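Rho guanine nucleotide exchange factor 11 (Homo sapiens, PDB 5JHH) probably activates RhoA-type small GTPases by promoting exchange of GDP for GTP through its tandem DH (RhoGEF) and PH domains. Local coordinates at residues A[197-200]-A[201-204]; A[108-111]-A[112-116]; A[49-52]-A[53-57]; A[132-135]-A[136-140]; A[246-249]-A[250-253]. One frame throughout, in Å; residues are numbered along the deposited sequence.

Contact 1 (A[197-200]-A[201-204]); sequences ARDQ and CREI
Between Ala197 and Ile204 the backbone makes successive i to i+4 helical hydrogen bonds, beginning with Cys201 N to Ala197 O at 2.9 Å. This is part of helix 189-227 of the DH helical bundle, and one side of it, next to helix 165-182, carries a salt-bridge network of Arg198, Asp199 and Arg202. Arg198 grips Asp199 side-on: NE and NH2 both turn to OD1, at 3.0 and 2.9 Å, from one face of the carboxylate plane, while OD1 lies almost in the guanidinium plane. Because CG of Arg198 stands anti to the backbone N (chi1 169°), its chain runs alongside Arg202, and the guanidinium planes lie 15° apart. Arg198 CD sits over one face of the Arg202 group; Arg202 also packs on an aromatic side chain of another protein chain. The close like charges are probably offset by Asp199, whose OD1 forms a longer salt bridge to Arg202 NH1, and by Glu178, which pairs with Arg202 NH2. A leucine in place of Arg198 would probably leave Asp199 with only the longer pair to Arg202 among these residues, its carboxylate less firmly held. A water links Asp199 O at 2.6 Å to Glu203 OE1 at 3.0 Å, donating to both.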
loop_
_atom_site.group_PDB
_atom_site.type_symbol
_atom_site.label_atom_id
_atom_site.label_comp_id
_atom_site.label_asym_id
_atom_site.label_seq_id
_atom_site.Cartn_x
_atom_site.Cartn_y
_atom_site.Cartn_z
ATOM N N ALA A 197 19.623 12.079 -2.163
ATOM C CA ALA A 197 19.141 10.878 -2.847
ATOM C C ALA A 197 17.894 10.272 -2.186
ATOM O O ALA A 197 16.922 9.894 -2.858
ATOM C CB ALA A 197 20.264 9.834 -2.925
ATOM N N ARG A 198 17.932 10.153 -0.867
ATOM C CA ARG A 198 16.763 9.689 -0.105
ATOM C C ARG A 198 15.541 10.526 -0.418
ATOM O O ARG A 198 14.422 10.002 -0.692
ATOM C CB ARG A 198 17.044 9.735 1.390
ATOM C CG ARG A 198 15.784 9.521 2.219
ATOM C CD ARG A 198 15.963 10.011 3.646
ATOM N NE ARG A 198 16.006 11.469 3.641
ATOM C CZ ARG A 198 16.656 12.197 4.526
ATOM N NH1 ARG A 198 17.277 11.625 5.556
ATOM N NH2 ARG A 198 16.668 13.509 4.372
ATOM N N ASP A 199 15.724 11.837 -0.367
ATOM C CA ASP A 199 14.582 12.715 -0.641
ATOM C C ASP A 199 14.040 12.567 -2.091
ATOM O O ASP A 199 12.826 12.743 -2.345
ATOM C CB ASP A 199 14.984 14.184 -0.401
ATOM C CG ASP A 199 15.305 14.502 1.092
ATOM O OD1 ASP A 199 15.013 13.728 2.019
ATOM O OD2 ASP A 199 15.849 15.572 1.317
ATOM N N GLN A 200 14.936 12.308 -3.050
ATOM C CA GLN A 200 14.510 12.229 -4.446
ATOM C C GLN A 200 13.773 10.909 -4.654
ATOM O O GLN A 200 12.740 10.899 -5.286
ATOM C CB GLN A 200 15.693 12.377 -5.401
ATOM C CG GLN A 200 16.224 13.796 -5.580
ATOM C CD GLN A 200 15.455 14.582 -6.599
ATOM O OE1 GLN A 200 14.288 14.838 -6.435
ATOM N NE2 GLN A 200 16.121 15.005 -7.660
ATOM N N CYS A 201 14.231 9.829 -4.019
ATOM C CA CYS A 201 13.461 8.574 -3.972
ATOM C C CYS A 201 12.043 8.752 -3.448
ATOM O O CYS A 201 11.111 8.178 -3.987
ATOM C CB CYS A 201 14.119 7.542 -3.118
ATOM S SG CYS A 201 15.627 6.929 -3.806
ATOM N N ARG A 202 11.868 9.519 -2.398
ATOM C CA ARG A 202 10.505 9.796 -1.940
ATOM C C ARG A 202 9.644 10.439 -3.001
ATOM O O ARG A 202 8.460 10.102 -3.176
ATOM C CB ARG A 202 10.512 10.671 -0.705
ATOM C CG ARG A 202 10.917 9.850 0.513
ATOM C CD ARG A 202 10.799 10.649 1.804
ATOM N NE ARG A 202 11.325 9.883 2.911
ATOM C CZ ARG A 202 12.220 10.336 3.794
ATOM N NH1 ARG A 202 12.682 11.586 3.732
ATOM N NH2 ARG A 202 12.636 9.531 4.765
ATOM N N GLU A 203 10.254 11.375 -3.685
ATOM C CA GLU A 203 9.617 12.141 -4.765
ATOM C C GLU A 203 9.261 11.222 -5.949
ATOM O O GLU A 203 8.209 11.311 -6.560
ATOM C CB GLU A 203 10.613 13.209 -5.184
ATOM C CG GLU A 203 10.036 14.584 -5.366
ATOM C CD GLU A 203 9.191 15.086 -4.228
ATOM O OE1 GLU A 203 9.735 15.240 -3.125
ATOM O OE2 GLU A 203 7.989 15.366 -4.485
ATOM N N ILE A 204 10.123 10.255 -6.192
ATOM C CA ILE A 204 9.859 9.278 -7.218
ATOM C C ILE A 204 8.662 8.448 -6.803
ATOM O O ILE A 204 7.820 8.129 -7.609
ATOM C CB ILE A 204 11.096 8.385 -7.405
ATOM C CG1 ILE A 204 12.161 9.151 -8.180
ATOM C CG2 ILE A 204 10.740 7.096 -8.068
ATOM C CD1 ILE A 204 13.500 8.434 -8.135
HETATM O O HOH W 1 11.321 14.266 -0.792
#

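Contact 2 (A[108-111]-A[112-116]); sequences PARE and ELQQV
Backbone hydrogen bonds of the i to i+4 kind tie Pro108-Glu111 to Glu112-Gln115 within helix 107-121, one of the helices of the DH bundle; the Gln114 N to Arg110 O bond is 3.0 Å long. Among the side chains, the main polar link is Arg110 to Gln114, also one turn apart. Arg110 NE donates to Gln114 OE1 at 2.9 Å with an angle of 163° at the hydrogen, and NH2 adds a weak second bond to the same oxygen. OE1 meets the edge of the guanidinium in its plane; NE stands well above the amide's carbonyl plane, and the two flat groups are turned 74° apart. Gln114 CG lies between its backbone N and carbonyl carbon (chi1 72°), from where the extended chain carries the amide back to Arg110. The other end of the guanidinium, NH1, is held by Gln200 of helix 189-227, so the arginine bridges two helices. Leu113 contributes apolar packing against Ile76 and Phe105. Water-mediated bonding joins the remaining pair: Glu111 and Gln114 lie side by side, and one water donates to Glu111 OE1 at 2.7 Å and to Glu111 O, while accepting from Gln114 NE2 at 3.3 Å.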
loop_
_atom_site.group_PDB
_atom_site.type_symbol
_atom_site.label_atom_id
_atom_site.label_comp_id
_atom_site.label_asym_id
_atom_site.label_seq_id
_atom_site.Cartn_x
_atom_site.Cartn_y
_atom_site.Cartn_z
ATOM N N PRO A 108 18.533 13.715 -14.326
ATOM C CA PRO A 108 18.013 13.000 -15.451
ATOM C C PRO A 108 17.663 11.554 -15.083
ATOM O O PRO A 108 16.697 11.019 -15.620
ATOM C CB PRO A 108 19.164 13.043 -16.455
ATOM C CG PRO A 108 19.817 14.376 -16.179
ATOM C CD PRO A 108 19.797 14.422 -14.657
ATOM N N ALA A 109 18.437 10.967 -14.183
ATOM C CA ALA A 109 18.354 9.571 -13.891
ATOM C C ALA A 109 17.083 9.311 -13.118
ATOM O O ALA A 109 16.457 8.287 -13.281
ATOM C CB ALA A 109 19.546 9.096 -13.084
ATOM N N ARG A 110 16.696 10.299 -12.327
ATOM C CA ARG A 110 15.425 10.268 -11.623
ATOM C C ARG A 110 14.261 10.379 -12.602
ATOM O O ARG A 110 13.281 9.642 -12.488
ATOM C CB ARG A 110 15.316 11.371 -10.592
ATOM C CG ARG A 110 13.865 11.767 -10.355
ATOM C CD ARG A 110 13.577 12.590 -9.119
ATOM N NE ARG A 110 12.160 12.868 -9.117
ATOM C CZ ARG A 110 11.602 14.010 -8.720
ATOM N NH1 ARG A 110 12.309 14.952 -8.129
ATOM N NH2 ARG A 110 10.310 14.182 -8.871
ATOM N N GLU A 111 14.350 11.301 -13.546
ATOM C CA GLU A 111 13.262 11.490 -14.490
ATOM C C GLU A 111 13.012 10.166 -15.227
ATOM O O GLU A 111 11.861 9.738 -15.365
ATOM C CB GLU A 111 13.590 12.599 -15.505
ATOM C CG GLU A 111 13.777 13.987 -14.909
ATOM C CD GLU A 111 12.513 14.512 -14.289
ATOM O OE1 GLU A 111 11.418 14.240 -14.839
ATOM O OE2 GLU A 111 12.586 15.149 -13.246
ATOM N N GLU A 112 14.093 9.555 -15.706
ATOM C CA GLU A 112 14.018 8.295 -16.442
ATOM C C GLU A 112 13.383 7.181 -15.595
ATOM O O GLU A 112 12.427 6.537 -16.052
ATOM C CB GLU A 112 15.400 7.886 -16.927
ATOM C CG GLU A 112 15.440 6.553 -17.635
ATOM C CD GLU A 112 16.850 6.137 -18.096
ATOM O OE1 GLU A 112 17.859 6.403 -17.382
ATOM O OE2 GLU A 112 16.957 5.505 -19.179
ATOM N N LEU A 113 13.833 7.027 -14.343
ATOM C CA LEU A 113 13.365 5.945 -13.482
ATOM C C LEU A 113 11.894 6.113 -13.156
ATOM O O LEU A 113 11.125 5.148 -13.247
ATOM C CB LEU A 113 14.151 5.882 -12.187
ATOM C CG LEU A 113 13.606 4.943 -11.107
ATOM C CD1 LEU A 113 13.386 3.486 -11.515
ATOM C CD2 LEU A 113 14.581 4.947 -9.960
ATOM N N GLN A 114 11.473 7.331 -12.841
ATOM C CA GLN A 114 10.080 7.512 -12.489
ATOM C C GLN A 114 9.176 7.363 -13.682
ATOM O O GLN A 114 8.086 6.861 -13.518
ATOM C CB GLN A 114 9.792 8.784 -11.692
ATOM C CG GLN A 114 9.862 10.087 -12.425
ATOM C CD GLN A 114 9.974 11.311 -11.482
ATOM O OE1 GLN A 114 10.090 11.192 -10.265
ATOM N NE2 GLN A 114 9.871 12.526 -12.074
ATOM N N GLN A 115 9.633 7.714 -14.877
ATOM C CA GLN A 115 8.782 7.593 -16.028
ATOM C C GLN A 115 8.591 6.128 -16.286
ATOM O O GLN A 115 7.517 5.685 -16.571
ATOM C CB GLN A 115 9.407 8.110 -17.330
ATOM C CG GLN A 115 9.684 9.557 -17.472
ATOM C CD GLN A 115 10.388 9.838 -18.816
ATOM O OE1 GLN A 115 11.597 9.596 -18.989
ATOM N NE2 GLN A 115 9.634 10.312 -19.761
ATOM N N VAL A 116 9.695 5.413 -16.370
ATOM C CA VAL A 116 9.668 4.007 -16.717
ATOM C C VAL A 116 8.924 3.225 -15.647
ATOM O O VAL A 116 8.034 2.492 -15.971
ATOM C CB VAL A 116 11.083 3.489 -16.929
ATOM C CG1 VAL A 116 11.066 2.006 -17.186
ATOM C CG2 VAL A 116 11.698 4.206 -18.144
HETATM O O HOH W 2 10.014 11.936 -15.296
#

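Contact 3 (A[49-52]-A[53-57]); sequences YQRM and KKENL
Tyr49 meets Lys53 one turn later at the end of helix 18-54, where a weak hydrogen bond runs from Lys53 NZ to Tyr49 OH at 2.9 Å. The lysine chain, bent at three torsions, brings the ammonium obliquely to the ring. Gln50 takes the backbone N of Lys54 on its carbonyl, while its amide NE2 turns to Asp45. Next, Arg51 and Glu55 point the same way; OE2 lies at the edge of the guanidinium, near its plane, and receives weak bonds from NE at 3.5 Å and NH2 at 3.4 Å as part of a salt bridge. At Met52 the helix closes: its carbonyl oxygen accepts Leu57 N at 3.1 Å, on a lone pair, and Asn56 N bonds to Lys53 O. With Asn56 at positive phi (45°), this is a Schellman motif, and the turn brings Leu57 CB to 4.3 Å from Met52 CB. Helix 60-66 packs against Tyr49 and Met52 through Leu63, while helix 139-150 approaches Arg51 and Leu57 with Phe144 and Met52 with Met145.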
loop_
_atom_site.group_PDB
_atom_site.type_symbol
_atom_site.label_atom_id
_atom_site.label_comp_id
_atom_site.label_asym_id
_atom_site.label_seq_id
_atom_site.Cartn_x
_atom_site.Cartn_y
_atom_site.Cartn_z
ATOM N N TYR A 49 6.569 -13.047 -20.076
ATOM C CA TYR A 49 6.440 -12.079 -21.148
ATOM C C TYR A 49 6.818 -12.634 -22.505
ATOM O O TYR A 49 6.007 -12.609 -23.430
ATOM C CB TYR A 49 7.278 -10.818 -20.862
ATOM C CG TYR A 49 7.232 -9.834 -22.004
ATOM C CD1 TYR A 49 6.054 -9.252 -22.399
ATOM C CD2 TYR A 49 8.385 -9.521 -22.715
ATOM C CE1 TYR A 49 6.002 -8.362 -23.486
ATOM C CE2 TYR A 49 8.369 -8.644 -23.784
ATOM C CZ TYR A 49 7.175 -8.060 -24.159
ATOM O OH TYR A 49 7.186 -7.188 -25.192
ATOM N N GLN A 50 8.017 -13.187 -22.602
ATOM C CA GLN A 50 8.529 -13.686 -23.897
ATOM C C GLN A 50 7.753 -14.865 -24.407
ATOM O O GLN A 50 7.520 -14.973 -25.608
ATOM C CB GLN A 50 9.989 -14.080 -23.825
ATOM C CG GLN A 50 10.900 -12.920 -23.479
ATOM C CD GLN A 50 10.983 -11.864 -24.549
ATOM O OE1 GLN A 50 10.724 -12.114 -25.716
ATOM N NE2 GLN A 50 11.323 -10.651 -24.140
ATOM N N ARG A 51 7.287 -15.714 -23.501
ATOM C CA ARG A 51 6.471 -16.845 -23.916
ATOM C C ARG A 51 5.063 -16.414 -24.308
ATOM O O ARG A 51 4.490 -16.937 -25.271
ATOM C CB ARG A 51 6.425 -17.914 -22.854
ATOM C CG ARG A 51 7.769 -18.587 -22.555
ATOM C CD ARG A 51 7.586 -19.760 -21.595
ATOM N NE ARG A 51 6.632 -20.715 -22.179
ATOM C CZ ARG A 51 5.754 -21.472 -21.510
ATOM N NH1 ARG A 51 5.656 -21.426 -20.173
ATOM N NH2 ARG A 51 4.944 -22.274 -22.206
ATOM N N MET A 52 4.494 -15.442 -23.612
ATOM C CA MET A 52 3.161 -15.004 -23.992
ATOM C C MET A 52 3.218 -14.416 -25.385
ATOM O O MET A 52 2.280 -14.511 -26.154
ATOM C CB MET A 52 2.646 -13.934 -23.033
ATOM C CG MET A 52 2.395 -14.469 -21.635
ATOM S SD MET A 52 1.813 -13.191 -20.530
ATOM C CE MET A 52 1.580 -14.128 -19.034
ATOM N N LYS A 53 4.298 -13.696 -25.637
ATOM C CA LYS A 53 4.477 -13.006 -26.883
ATOM C C LYS A 53 4.718 -14.008 -27.984
ATOM O O LYS A 53 4.035 -13.980 -28.978
ATOM C CB LYS A 53 5.681 -12.093 -26.777
ATOM C CG LYS A 53 5.800 -11.089 -27.910
ATOM C CD LYS A 53 7.228 -10.985 -28.396
ATOM C CE LYS A 53 7.620 -9.549 -28.650
ATOM N NZ LYS A 53 7.944 -8.912 -27.341
ATOM N N LYS A 54 5.718 -14.864 -27.801
ATOM C CA LYS A 54 6.110 -15.838 -28.800
ATOM C C LYS A 54 4.949 -16.797 -29.137
ATOM O O LYS A 54 4.731 -17.066 -30.309
ATOM C CB LYS A 54 7.360 -16.621 -28.349
ATOM C CG LYS A 54 7.588 -17.955 -29.060
ATOM C CD LYS A 54 8.332 -17.790 -30.391
ATOM C CE LYS A 54 9.837 -18.017 -30.256
ATOM N NZ LYS A 54 10.145 -19.382 -29.740
ATOM N N GLU A 55 4.209 -17.306 -28.147
ATOM C CA GLU A 55 3.117 -18.239 -28.445
ATOM C C GLU A 55 1.730 -17.569 -28.595
ATOM O O GLU A 55 0.712 -18.253 -28.526
ATOM C CB GLU A 55 3.030 -19.286 -27.350
ATOM C CG GLU A 55 4.282 -20.136 -27.212
ATOM C CD GLU A 55 4.311 -20.959 -25.924
ATOM O OE1 GLU A 55 3.228 -21.344 -25.422
ATOM O OE2 GLU A 55 5.427 -21.229 -25.414
ATOM N N ASN A 56 1.671 -16.246 -28.773
ATOM C CA ASN A 56 0.377 -15.543 -28.923
ATOM C C ASN A 56 -0.714 -15.953 -27.937
ATOM O O ASN A 56 -1.839 -16.240 -28.311
ATOM C CB ASN A 56 -0.158 -15.710 -30.347
ATOM C CG ASN A 56 0.793 -15.128 -31.387
ATOM O OD1 ASN A 56 0.833 -13.897 -31.603
ATOM N ND2 ASN A 56 1.605 -16.002 -32.005
ATOM N N LEU A 57 -0.383 -15.949 -26.664
ATOM C CA LEU A 57 -1.352 -16.205 -25.622
ATOM C C LEU A 57 -2.430 -15.150 -25.566
ATOM O O LEU A 57 -3.581 -15.410 -25.111
ATOM C CB LEU A 57 -0.670 -16.298 -24.267
ATOM C CG LEU A 57 -0.077 -17.672 -23.984
ATOM C CD1 LEU A 57 -1.193 -18.621 -23.609
ATOM C CD2 LEU A 57 0.717 -18.217 -25.171
#

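Contact 4 (A[132-135]-A[136-140]); sequences KTKQ and RKESR
Lys134 and Glu138 cross at an angle where helix 124-137 of the DH (RhoGEF) domain ends, Glu138 being the first residue to leave helical geometry and also the N-cap residue of helix 139-150. Glu138 was modelled in two conformers, so the pairing of the side chains is tentative. In the conformer described, the carboxylate lies against the aliphatic part of the lysine as well as near its charge, with Glu138 OE2 3.4 Å from Lys134 NZ, a salt bridge with only a weak hydrogen bond. The lysine chain, extended to CD, then bends at chi3 and chi4 (both -86°), which appears to fold the ammonium back toward OE2. In this conformer a water that accepts from NZ at 2.8 Å also lies 2.8 Å from Glu138 OE1, a possible indirect link. The backbone bond from Glu138 N to Lys134 O, 2.8 Å long, closes the last turn. Thr133 and Lys137 instead lie side by side, pointing the same way, and touch through carbon alone, CG2 to CD at 3.9 Å. Lys137 CG also sits over one face of the Arg136 guanidinium, toward its rim. Phe141 of the following helix packs on both Lys134 and Gln135, while Lys132 NZ forms a salt bridge with an acidic side chain of another protein chain. Since Lys134 NZ reaches across to a salt bridge with Glu62, the lysine probably ties this helix end to helix 60-66, with the loose Glu138 pair secondary.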
loop_
_atom_site.group_PDB
_atom_site.type_symbol
_atom_site.label_atom_id
_atom_site.label_comp_id
_atom_site.label_asym_id
_atom_site.label_seq_id
_atom_site.Cartn_x
_atom_site.Cartn_y
_atom_site.Cartn_z
ATOM N N LYS A 132 -7.012 -12.289 -14.750
ATOM C CA LYS A 132 -7.771 -13.168 -13.923
ATOM C C LYS A 132 -9.017 -13.617 -14.677
ATOM O O LYS A 132 -9.413 -14.768 -14.617
ATOM C CB LYS A 132 -8.148 -12.461 -12.646
ATOM C CG LYS A 132 -8.548 -13.400 -11.537
ATOM C CD LYS A 132 -8.090 -12.877 -10.184
ATOM C CE LYS A 132 -8.970 -11.751 -9.681
ATOM N NZ LYS A 132 -8.964 -11.732 -8.191
ATOM N N THR A 133 -9.619 -12.704 -15.412
ATOM C CA THR A 133 -10.831 -13.038 -16.140
ATOM C C THR A 133 -10.484 -14.042 -17.209
ATOM O O THR A 133 -11.143 -15.085 -17.369
ATOM C CB THR A 133 -11.435 -11.788 -16.759
ATOM O OG1 THR A 133 -11.882 -10.956 -15.702
ATOM C CG2 THR A 133 -12.588 -12.121 -17.643
ATOM N N LYS A 134 -9.414 -13.728 -17.923
ATOM C CA LYS A 134 -8.938 -14.582 -18.986
ATOM C C LYS A 134 -8.707 -16.018 -18.527
ATOM O O LYS A 134 -8.953 -16.942 -19.261
ATOM C CB LYS A 134 -7.660 -14.019 -19.547
ATOM C CG LYS A 134 -7.495 -14.334 -20.985
ATOM C CD LYS A 134 -6.282 -13.626 -21.584
ATOM C CE LYS A 134 -6.646 -12.228 -22.034
ATOM N NZ LYS A 134 -7.201 -12.200 -23.415
ATOM N N GLN A 135 -8.152 -16.192 -17.342
ATOM C CA GLN A 135 -7.856 -17.515 -16.806
ATOM C C GLN A 135 -9.144 -18.265 -16.510
ATOM O O GLN A 135 -9.205 -19.465 -16.642
ATOM C CB GLN A 135 -7.039 -17.399 -15.495
ATOM C CG GLN A 135 -5.529 -17.329 -15.676
ATOM C CD GLN A 135 -4.781 -17.041 -14.378
ATOM O OE1 GLN A 135 -4.204 -17.926 -13.780
ATOM N NE2 GLN A 135 -4.779 -15.793 -13.955
ATOM N N ARG A 136 -10.139 -17.555 -16.008
ATOM C CA ARG A 136 -11.442 -18.153 -15.752
ATOM C C ARG A 136 -12.074 -18.579 -17.085
ATOM O O ARG A 136 -12.590 -19.670 -17.203
ATOM C CB ARG A 136 -12.335 -17.176 -14.970
ATOM C CG ARG A 136 -13.791 -17.592 -14.798
ATOM C CD ARG A 136 -14.568 -16.647 -13.873
ATOM N NE ARG A 136 -14.872 -15.327 -14.462
ATOM C CZ ARG A 136 -15.868 -15.076 -15.320
ATOM N NH1 ARG A 136 -16.682 -16.043 -15.725
ATOM N NH2 ARG A 136 -16.047 -13.850 -15.799
ATOM N N LYS A 137 -11.966 -17.755 -18.110
ATOM C CA LYS A 137 -12.726 -17.975 -19.320
ATOM C C LYS A 137 -12.049 -18.743 -20.452
ATOM O O LYS A 137 -12.728 -19.198 -21.377
ATOM C CB LYS A 137 -13.172 -16.634 -19.867
ATOM C CG LYS A 137 -14.178 -15.974 -18.967
ATOM C CD LYS A 137 -14.708 -14.698 -19.589
ATOM C CE LYS A 137 -16.158 -14.881 -20.024
ATOM N NZ LYS A 137 -16.624 -13.703 -20.800
ATOM N N GLU A 138 -10.722 -18.849 -20.420
ATOM C CA GLU A 138 -9.984 -19.425 -21.546
ATOM C C GLU A 138 -9.101 -20.554 -21.076
ATOM O O GLU A 138 -8.113 -20.334 -20.363
ATOM C CB GLU A 138 -9.102 -18.390 -22.229
ATOM C CG GLU A 138 -9.806 -17.140 -22.697
ATOM C CD GLU A 138 -8.899 -16.279 -23.541
ATOM O OE1 GLU A 138 -7.973 -16.810 -24.202
ATOM O OE2 GLU A 138 -9.111 -15.066 -23.549
ATOM N N SER A 139 -9.433 -21.763 -21.500
ATOM C CA SER A 139 -8.768 -22.928 -20.980
ATOM C C SER A 139 -7.322 -22.904 -21.434
ATOM O O SER A 139 -6.449 -23.235 -20.649
ATOM C CB SER A 139 -9.439 -24.209 -21.453
ATOM O OG SER A 139 -9.417 -24.172 -22.872
ATOM N N ARG A 140 -7.039 -22.527 -22.672
ATOM C CA ARG A 140 -5.620 -22.527 -23.062
ATOM C C ARG A 140 -4.805 -21.542 -22.175
ATOM O O ARG A 140 -3.636 -21.752 -21.907
ATOM C CB ARG A 140 -5.423 -22.159 -24.522
ATOM C CG ARG A 140 -3.975 -21.952 -24.907
ATOM C CD ARG A 140 -3.887 -21.502 -26.363
ATOM N NE ARG A 140 -2.503 -21.538 -26.859
ATOM C CZ ARG A 140 -1.837 -20.513 -27.401
ATOM N NH1 ARG A 140 -2.396 -19.316 -27.568
ATOM N NH2 ARG A 140 -0.582 -20.695 -27.788
HETATM O O HOH W 3 -6.366 -14.543 -24.699
#

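Contact 5 (A[246-249]-A[250-253]); sequences SLDL and TTRK
Asp248 folds its side chain onto the backbone of Thr250 in an Asx turn leading into a short 3-10 turn at 249-250, within the loop between strand 228-229 and strand 254-263 of the PH domain. From CB, the chain sets CG anti to the backbone N (chi1 -172°), and CG comes within 3.9 Å of Thr250 N and 4.0 Å of Thr251 CG2. At the tip the two oxygens part company. OD1 accepts the backbone N of Thr250 at 2.8 Å, met from above the carboxylate plane with an angle of 139° at the hydrogen, and it also lies close to Thr250 CB. OD2 rests against the methyl CG2 of Thr251 at 3.8 Å. The side chain thus forms the Asx turn, while the main chain of the same residue adds to it: Asp248 O receives Thr251 OG1, and a weak bond from Thr251 N. An alanine in place of Asp248 would probably leave the Thr250 N-H without its carboxylate acceptor and let the turn shift more readily. Gln225 of helix 189-227 braces the segment by bonding to Leu249 N and Leu247 O, and Leu249 packs on Tyr224 and Leu275. Arg252, whose NH1 pairs with Asp279, donates its backbone N to Leu249 O at 3.3 Å. Beside it, Leu247 CD1 touches Arg252 NE at 3.9 Å.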
loop_
_atom_site.group_PDB
_atom_site.type_symbol
_atom_site.label_atom_id
_atom_site.label_comp_id
_atom_site.label_asym_id
_atom_site.label_seq_id
_atom_site.Cartn_x
_atom_site.Cartn_y
_atom_site.Cartn_z
ATOM N N SER A 246 -26.398 16.447 -18.525
ATOM C CA SER A 246 -25.391 15.859 -19.391
ATOM C C SER A 246 -24.023 15.786 -18.669
ATOM O O SER A 246 -22.958 15.745 -19.308
ATOM C CB SER A 246 -25.282 16.692 -20.668
ATOM O OG SER A 246 -24.898 18.010 -20.318
ATOM N N LEU A 247 -24.062 15.746 -17.339
ATOM C CA LEU A 247 -22.856 15.555 -16.530
ATOM C C LEU A 247 -21.970 14.426 -17.037
ATOM O O LEU A 247 -22.401 13.259 -17.088
ATOM C CB LEU A 247 -23.223 15.239 -15.076
ATOM C CG LEU A 247 -22.007 14.920 -14.195
ATOM C CD1 LEU A 247 -21.048 16.100 -14.149
ATOM C CD2 LEU A 247 -22.397 14.486 -12.794
ATOM N N ASP A 248 -20.729 14.775 -17.362
ATOM C CA ASP A 248 -19.769 13.807 -17.859
ATOM C C ASP A 248 -18.617 13.596 -16.883
ATOM O O ASP A 248 -17.713 14.419 -16.801
ATOM C CB ASP A 248 -19.196 14.240 -19.189
ATOM C CG ASP A 248 -18.341 13.166 -19.801
ATOM O OD1 ASP A 248 -17.978 12.214 -19.073
ATOM O OD2 ASP A 248 -18.066 13.241 -21.011
ATOM N N LEU A 249 -18.615 12.462 -16.191
ATOM C CA LEU A 249 -17.594 12.208 -15.183
ATOM C C LEU A 249 -16.186 12.152 -15.769
ATOM O O LEU A 249 -15.237 12.526 -15.110
ATOM C CB LEU A 249 -17.894 10.912 -14.442
ATOM C CG LEU A 249 -19.275 10.876 -13.794
ATOM C CD1 LEU A 249 -19.518 9.512 -13.175
ATOM C CD2 LEU A 249 -19.439 11.972 -12.764
ATOM N N THR A 250 -16.078 11.716 -17.013
ATOM C CA THR A 250 -14.818 11.525 -17.684
ATOM C C THR A 250 -13.942 12.770 -17.751
ATOM O O THR A 250 -12.753 12.647 -17.981
ATOM C CB THR A 250 -15.081 10.991 -19.101
ATOM O OG1 THR A 250 -15.468 9.621 -18.984
ATOM C CG2 THR A 250 -13.852 11.093 -20.029
ATOM N N THR A 251 -14.503 13.960 -17.559
ATOM C CA THR A 251 -13.756 15.201 -17.840
ATOM C C THR A 251 -13.273 15.892 -16.578
ATOM O O THR A 251 -12.837 17.037 -16.613
ATOM C CB THR A 251 -14.651 16.198 -18.573
ATOM O OG1 THR A 251 -15.737 16.533 -17.699
ATOM C CG2 THR A 251 -15.201 15.572 -19.926
ATOM N N ARG A 252 -13.377 15.201 -15.447
ATOM C CA ARG A 252 -13.008 15.772 -14.153
ATOM C C ARG A 252 -12.101 14.829 -13.414
ATOM O O ARG A 252 -12.045 13.634 -13.693
ATOM C CB ARG A 252 -14.259 16.032 -13.303
ATOM C CG ARG A 252 -15.159 17.105 -13.887
ATOM C CD ARG A 252 -16.616 16.659 -13.962
ATOM N NE ARG A 252 -17.472 17.650 -14.617
ATOM C CZ ARG A 252 -17.644 18.878 -14.151
ATOM N NH1 ARG A 252 -17.009 19.275 -13.062
ATOM N NH2 ARG A 252 -18.442 19.720 -14.776
ATOM N N LYS A 253 -11.409 15.369 -12.433
ATOM C CA LYS A 253 -10.609 14.544 -11.586
ATOM C C LYS A 253 -11.357 14.155 -10.300
ATOM O O LYS A 253 -12.099 14.943 -9.742
ATOM C CB LYS A 253 -9.290 15.243 -11.285
ATOM C CG LYS A 253 -8.282 15.133 -12.421
ATOM C CD LYS A 253 -7.117 16.084 -12.215
ATOM C CE LYS A 253 -6.243 15.630 -11.063
ATOM N NZ LYS A 253 -4.886 16.237 -11.171
#

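In the fold
Four of the contacts lie in the DH helical bundle and one in the PH domain, and none is wholly core. Contacts 1 and 2 are partly buried on neighbouring helices, 189-227 and 107-121, and touch directly where Gln200 OE1 meets Arg110 NH1. Contacts 3 and 4 instead sit at helix ends, with centres about 16 Å apart; Arg140 joins them by reaching the carbonyls of Glu55 and Asn56, and contact 4 is the surface one. The loop of contact 5 is held by Gln225 of helix 189-227, which carries contact 1. Charge networks and amide links mark the pair inside helices; at helix ends, looser ion pairs accompany a Schellman motif or helix-to-helix turn, and contact 5 is an Asx turn.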